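Local coordinates for mRNA export factor (Human herpesvirus 1, PDB 4YXP), which regulates viral gene expression, inhibits cellular splicing and mediates nuclear export of intronless viral mRNAs, here represented by its folded, homodimeric, zinc-binding C-terminal part, at residues R71-S74 against W75-V79; A233-I236 against E237-D240. All blocks are in the same frame, centred on the assembly; numbering follows the deposited sequence.

Contact 1 of 2, residues R71-S74 against W75-V79; sequences RRVS and WETLV
Val73 leans against the first turn of helix 75-91 with both of its methyl branches. CG1 and the CB behind it meet the methyl of Thr77, the closer approach being 4.0 Å from Val73 CB to Thr77 CG2, while Val73 CG2 rests 4.1 Å from Leu78 CB. Thr77 sends its two branches to different work: CG2, anti to the backbone N, faces the valine, and OG1 turns to the polar side. The turn begins with a helix N-cap, in which the residue before the first turn offers its side chain to an amide that has no carbonyl ahead of it in the helix. Ser74 is that N-cap. Its OG, held between the backbone N and the carbonyl carbon (chi1 69°), accepts from Thr77 N at 3.1 Å, the N-H pointing at it with an angle of 155°. Its carbonyl begins the regular helical pattern, Ser74 O taking Leu78 N at 3.0 Å. A water accepts from Ser74 N at 2.8 Å and lies 2.7 Å from Thr77 OG1, which links the backbone N-H of Ser74 to the Thr77 hydroxyl, beside the direct bond from Thr77 N to Ser74 OG. Around this helix start, Phe269 of the second subunit packs on Val73 and Leu78, and Lys127 of helix 112-132 makes a cation-pi contact with Trp75.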
ATOM      1  N   ARG B  71      -5.124  24.112  -3.373  1.00 43.24           N
ATOM      2  CA  ARG B  71      -3.779  23.971  -3.921  1.00 36.18           C
ATOM      3  C   ARG B  71      -3.790  23.558  -5.393  1.00 29.95           C
ATOM      4  O   ARG B  71      -2.779  23.099  -5.920  1.00 26.19           O
ATOM      5  CB  ARG B  71      -2.969  22.946  -3.113  1.00 39.59           C
ATOM      6  CG  ARG B  71      -2.910  23.178  -1.600  1.00 46.34           C
ATOM      7  CD  ARG B  71      -2.960  24.646  -1.193  1.00 53.41           C
ATOM      8  NE  ARG B  71      -1.999  25.474  -1.918  1.00 56.09           N
ATOM      9  CZ  ARG B  71      -1.908  26.794  -1.788  1.00 60.03           C
ATOM     10  NH1 ARG B  71      -1.009  27.472  -2.490  1.00 60.34           N
ATOM     11  NH2 ARG B  71      -2.717  27.439  -0.956  1.00 62.93           N
ATOM     12  N   ARG B  72      -4.925  23.726  -6.061  1.00 30.68           N
ATOM     13  CA  ARG B  72      -5.013  23.388  -7.475  1.00 31.94           C
ATOM     14  C   ARG B  72      -4.305  24.440  -8.326  1.00 32.79           C
ATOM     15  O   ARG B  72      -4.402  25.639  -8.058  1.00 34.53           O
ATOM     16  CB  ARG B  72      -6.473  23.258  -7.915  1.00 34.21           C
ATOM     17  CG  ARG B  72      -6.638  22.641  -9.298  1.00 34.20           C
ATOM     18  CD  ARG B  72      -8.072  22.213  -9.559  1.00 36.14           C
ATOM     19  NE  ARG B  72      -8.219  21.543 -10.847  1.00 36.54           N
ATOM     20  CZ  ARG B  72      -9.314  20.896 -11.236  1.00 38.72           C
ATOM     21  NH1 ARG B  72     -10.368  20.822 -10.434  1.00 38.99           N
ATOM     22  NH2 ARG B  72      -9.353  20.315 -12.427  1.00 40.51           N
ATOM     23  N   VAL B  73      -3.583  23.975  -9.341  1.00 32.51           N
ATOM     24  CA  VAL B  73      -2.956  24.856 -10.316  1.00 32.37           C
ATOM     25  C   VAL B  73      -3.310  24.380 -11.718  1.00 31.94           C
ATOM     26  O   VAL B  73      -3.431  23.176 -11.966  1.00 32.45           O
ATOM     27  CB  VAL B  73      -1.421  24.911 -10.134  1.00 30.35           C
ATOM     28  CG1 VAL B  73      -1.058  25.420  -8.745  1.00 29.56           C
ATOM     29  CG2 VAL B  73      -0.796  23.547 -10.390  1.00 28.86           C
ATOM     30  N   SER B  74      -3.490  25.322 -12.637  1.00 30.77           N
ATOM     31  CA  SER B  74      -3.612  24.975 -14.043  1.00 31.04           C
ATOM     32  C   SER B  74      -2.233  24.580 -14.559  1.00 29.33           C
ATOM     33  O   SER B  74      -1.215  24.854 -13.911  1.00 27.23           O
ATOM     34  CB  SER B  74      -4.172  26.143 -14.854  1.00 33.69           C
ATOM     35  OG  SER B  74      -3.231  27.200 -14.920  1.00 32.45           O
ATOM     36  N   TRP B  75      -2.192  23.938 -15.720  1.00 29.13           N
ATOM     37  CA  TRP B  75      -0.922  23.617 -16.358  1.00 29.17           C
ATOM     38  C   TRP B  75      -0.127  24.899 -16.617  1.00 29.56           C
ATOM     39  O   TRP B  75       1.091  24.933 -16.448  1.00 28.19           O
ATOM     40  CB  TRP B  75      -1.151  22.860 -17.668  1.00 30.91           C
ATOM     41  CG  TRP B  75       0.073  22.754 -18.521  1.00 31.32           C
ATOM     42  CD1 TRP B  75       0.267  23.316 -19.752  1.00 32.76           C
ATOM     43  CD2 TRP B  75       1.282  22.055 -18.205  1.00 29.63           C
ATOM     44  NE1 TRP B  75       1.520  23.003 -20.222  1.00 31.55           N
ATOM     45  CE2 TRP B  75       2.164  22.232 -19.290  1.00 30.44           C
ATOM     46  CE3 TRP B  75       1.707  21.296 -17.110  1.00 26.89           C
ATOM     47  CZ2 TRP B  75       3.440  21.676 -19.313  1.00 30.26           C
ATOM     48  CZ3 TRP B  75       2.973  20.746 -17.136  1.00 25.35           C
ATOM     49  CH2 TRP B  75       3.825  20.939 -18.230  1.00 27.23           C
ATOM     50  N   GLU B  76      -0.828  25.954 -17.018  1.00 31.48           N
ATOM     51  CA  GLU B  76      -0.182  27.230 -17.329  1.00 32.46           C
ATOM     52  C   GLU B  76       0.477  27.831 -16.085  1.00 30.58           C
ATOM     53  O   GLU B  76       1.574  28.385 -16.158  1.00 30.93           O
ATOM     54  CB  GLU B  76      -1.196  28.216 -17.919  1.00 36.94           C
ATOM     55  CG  GLU B  76      -1.593  27.922 -19.367  1.00 42.59           C
ATOM     56  CD  GLU B  76      -2.402  26.640 -19.521  1.00 46.75           C
ATOM     57  OE1 GLU B  76      -3.113  26.253 -18.566  1.00 46.12           O
ATOM     58  OE2 GLU B  76      -2.327  26.018 -20.603  1.00 50.06           O
ATOM     59  N   THR B  77      -0.193  27.715 -14.945  1.00 29.81           N
ATOM     60  CA  THR B  77       0.342  28.221 -13.684  1.00 30.39           C
ATOM     61  C   THR B  77       1.552  27.402 -13.235  1.00 28.19           C
ATOM     62  O   THR B  77       2.529  27.952 -12.719  1.00 27.22           O
ATOM     63  CB  THR B  77      -0.738  28.210 -12.575  1.00 31.70           C
ATOM     64  OG1 THR B  77      -1.775  29.140 -12.910  1.00 32.55           O
ATOM     65  CG2 THR B  77      -0.151  28.588 -11.215  1.00 32.36           C
ATOM     66  N   LEU B  78       1.492  26.089 -13.427  1.00 26.88           N
ATOM     67  CA  LEU B  78       2.602  25.221 -13.055  1.00 25.76           C
ATOM     68  C   LEU B  78       3.831  25.553 -13.904  1.00 24.31           C
ATOM     69  O   LEU B  78       4.961  25.553 -13.414  1.00 23.08           O
ATOM     70  CB  LEU B  78       2.208  23.748 -13.217  1.00 25.83           C
ATOM     71  CG  LEU B  78       3.249  22.683 -12.852  1.00 25.31           C
ATOM     72  CD1 LEU B  78       3.745  22.835 -11.423  1.00 23.17           C
ATOM     73  CD2 LEU B  78       2.660  21.296 -13.054  1.00 26.36           C
ATOM     74  N   VAL B  79       3.610  25.848 -15.177  1.00 25.17           N
ATOM     75  CA  VAL B  79       4.715  26.196 -16.059  1.00 26.98           C
ATOM     76  C   VAL B  79       5.342  27.502 -15.577  1.00 27.83           C
ATOM     77  O   VAL B  79       6.564  27.653 -15.578  1.00 28.59           O
ATOM     78  CB  VAL B  79       4.243  26.288 -17.528  1.00 29.77           C
ATOM     79  CG1 VAL B  79       5.260  27.015 -18.399  1.00 29.80           C
ATOM     80  CG2 VAL B  79       3.996  24.888 -18.080  1.00 30.87           C
TER
HETATM   81  O   HOH W   1      -3.910  27.972 -11.820  1.00 32.94           O

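Contact 2 of 2, residues A233-I236 against E237-D240; sequences AGLI and EILD
Helix 230-241, within the CHC2-type zinc finger, ends just ahead of the zinc ligand His242, and residues 233-240 are two of its turns. Successive i to i+4 bonds run along it from Glu237 N to Ala233 O onward. Gly234 O receives Ile238 N at 3.2 Å and Leu235 O receives Leu239 N, also at 3.2 Å; the one from Asp240 N to Ile236 O is weak, with an N-H...O angle of 132°, but Asp240 N also donates to Glu237 O, an i to i+3 bond. The carbonyl of Gly234 carries more than its helical bond, because a water donates to it at 2.9 Å and donates also to Glu237 OE1. Glu237 reaches this water with an extended chain, CG anti to the backbone N (chi1 -180°), and its CB lies 3.4 Å from both Ala233 O and Gly234 O. The bridge probably helps to hold the carboxylate beside its own helix while OE2 forms a salt bridge with Arg22 of the second subunit. On the apolar side, Leu235 and Ile238 lie alongside each other and point the same way, Leu235 CD2 3.8 Å from Ile238 CD1. Ile238 CG1 sits between the backbone N and the carbonyl carbon (chi1 64°), which brings it to 3.4 Å from Leu235 O. Leu239 CG approaches the same oxygen at 3.4 Å, so two aliphatic groups crowd round an oxygen that also takes the helical bond. Asp240 is salt-bridged to Arg34 of the second subunit, and Ile28 of that subunit packs on Ile236. Within the chain, Leu235 and Ile236 pack on Leu116 of helix 112-132, Ile238 packs on Phe160 of helix 146-167 and Ile188 of helix 188-204, and Leu239 meets Phe160 as well as Ile258 and Val259 of helix 249-259.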
ATOM      1  N   ALA B 233      -7.760  10.213 -14.666  1.00 25.43           N
ATOM      2  CA  ALA B 233      -8.871  10.034 -15.595  1.00 28.54           C
ATOM      3  C   ALA B 233      -8.809   8.657 -16.250  1.00 28.53           C
ATOM      4  O   ALA B 233      -9.825   7.972 -16.390  1.00 29.93           O
ATOM      5  CB  ALA B 233      -8.860  11.123 -16.655  1.00 31.64           C
ATOM      6  N   GLY B 234      -7.605   8.257 -16.641  1.00 27.52           N
ATOM      7  CA  GLY B 234      -7.412   7.026 -17.382  1.00 27.68           C
ATOM      8  C   GLY B 234      -7.663   5.771 -16.569  1.00 26.86           C
ATOM      9  O   GLY B 234      -8.293   4.831 -17.049  1.00 27.58           O
ATOM     10  N   LEU B 235      -7.174   5.750 -15.336  1.00 25.44           N
ATOM     11  CA  LEU B 235      -7.298   4.563 -14.502  1.00 25.36           C
ATOM     12  C   LEU B 235      -8.704   4.444 -13.929  1.00 28.02           C
ATOM     13  O   LEU B 235      -9.219   3.339 -13.777  1.00 29.73           O
ATOM     14  CB  LEU B 235      -6.254   4.585 -13.386  1.00 23.52           C
ATOM     15  CG  LEU B 235      -4.817   4.345 -13.859  1.00 24.23           C
ATOM     16  CD1 LEU B 235      -3.844   4.472 -12.703  1.00 23.65           C
ATOM     17  CD2 LEU B 235      -4.659   2.978 -14.529  1.00 25.98           C
ATOM     18  N   ILE B 236      -9.337   5.571 -13.630  1.00 29.69           N
ATOM     19  CA  ILE B 236     -10.744   5.546 -13.244  1.00 32.52           C
ATOM     20  C   ILE B 236     -11.576   4.976 -14.394  1.00 33.99           C
ATOM     21  O   ILE B 236     -12.547   4.257 -14.165  1.00 34.10           O
ATOM     22  CB  ILE B 236     -11.246   6.943 -12.838  1.00 33.78           C
ATOM     23  CG1 ILE B 236     -10.610   7.361 -11.512  1.00 33.20           C
ATOM     24  CG2 ILE B 236     -12.777   6.960 -12.719  1.00 35.59           C
ATOM     25  CD1 ILE B 236     -10.894   8.796 -11.114  1.00 35.83           C
ATOM     26  N   GLU B 237     -11.200   5.300 -15.629  1.00 33.16           N
ATOM     27  CA  GLU B 237     -11.975   4.863 -16.785  1.00 33.13           C
ATOM     28  C   GLU B 237     -11.932   3.346 -16.961  1.00 30.86           C
ATOM     29  O   GLU B 237     -12.969   2.723 -17.181  1.00 32.51           O
ATOM     30  CB  GLU B 237     -11.482   5.540 -18.070  1.00 35.38           C
ATOM     31  CG  GLU B 237     -12.270   5.107 -19.307  1.00 38.53           C
ATOM     32  CD  GLU B 237     -11.975   5.951 -20.534  1.00 40.97           C
ATOM     33  OE1 GLU B 237     -10.821   6.399 -20.695  1.00 39.24           O
ATOM     34  OE2 GLU B 237     -12.906   6.164 -21.340  1.00 45.15           O
ATOM     35  N   ILE B 238     -10.748   2.746 -16.868  1.00 28.86           N
ATOM     36  CA  ILE B 238     -10.630   1.318 -17.149  1.00 29.62           C
ATOM     37  C   ILE B 238     -11.265   0.507 -16.020  1.00 28.40           C
ATOM     38  O   ILE B 238     -11.746  -0.600 -16.248  1.00 26.98           O
ATOM     39  CB  ILE B 238      -9.162   0.895 -17.391  1.00 30.65           C
ATOM     40  CG1 ILE B 238      -8.299   1.093 -16.142  1.00 29.68           C
ATOM     41  CG2 ILE B 238      -8.586   1.661 -18.571  1.00 32.29           C
ATOM     42  CD1 ILE B 238      -6.918   0.466 -16.262  1.00 29.77           C
ATOM     43  N   LEU B 239     -11.277   1.060 -14.810  1.00 28.53           N
ATOM     44  CA  LEU B 239     -11.975   0.421 -13.699  1.00 29.01           C
ATOM     45  C   LEU B 239     -13.472   0.368 -13.996  1.00 31.17           C
ATOM     46  O   LEU B 239     -14.182  -0.522 -13.520  1.00 31.55           O
ATOM     47  CB  LEU B 239     -11.704   1.165 -12.386  1.00 27.94           C
ATOM     48  CG  LEU B 239     -10.347   0.876 -11.733  1.00 27.20           C
ATOM     49  CD1 LEU B 239     -10.004   1.903 -10.663  1.00 25.61           C
ATOM     50  CD2 LEU B 239     -10.335  -0.525 -11.132  1.00 28.76           C
ATOM     51  N   ASP B 240     -13.947   1.311 -14.804  1.00 31.80           N
ATOM     52  CA  ASP B 240     -15.352   1.346 -15.199  1.00 34.41           C
ATOM     53  C   ASP B 240     -15.650   0.415 -16.374  1.00 34.10           C
ATOM     54  O   ASP B 240     -16.623  -0.343 -16.342  1.00 34.55           O
ATOM     55  CB  ASP B 240     -15.764   2.775 -15.565  1.00 37.50           C
ATOM     56  CG  ASP B 240     -17.241   2.884 -15.925  1.00 41.40           C
ATOM     57  OD1 ASP B 240     -18.079   2.328 -15.184  1.00 42.16           O
ATOM     58  OD2 ASP B 240     -17.561   3.523 -16.951  1.00 42.77           O
TER
HETATM   59  O   HOH W   2      -8.454   4.847 -19.908  1.00 37.54           O

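How the contacts relate
The two contacts illustrate how one helical fold treats the start of a helix and its interior differently. Contact 1 is a surface contact where a loop enters helix 75-91, and a serine hydroxyl and a water supplement the backbone there. Contact 2 is buried, and its apolar side chains spread among several neighbouring helices. Their centres are about 23 Å apart and their nearest atoms about 10 Å, with no touch, yet both pack against helix 112-132. Both also meet the second subunit, in keeping with the intertwined dimer: contact 1 touches C-terminal residues of that subunit, whereas acidic side chains of contact 2 pair with two of that subunit's arginines.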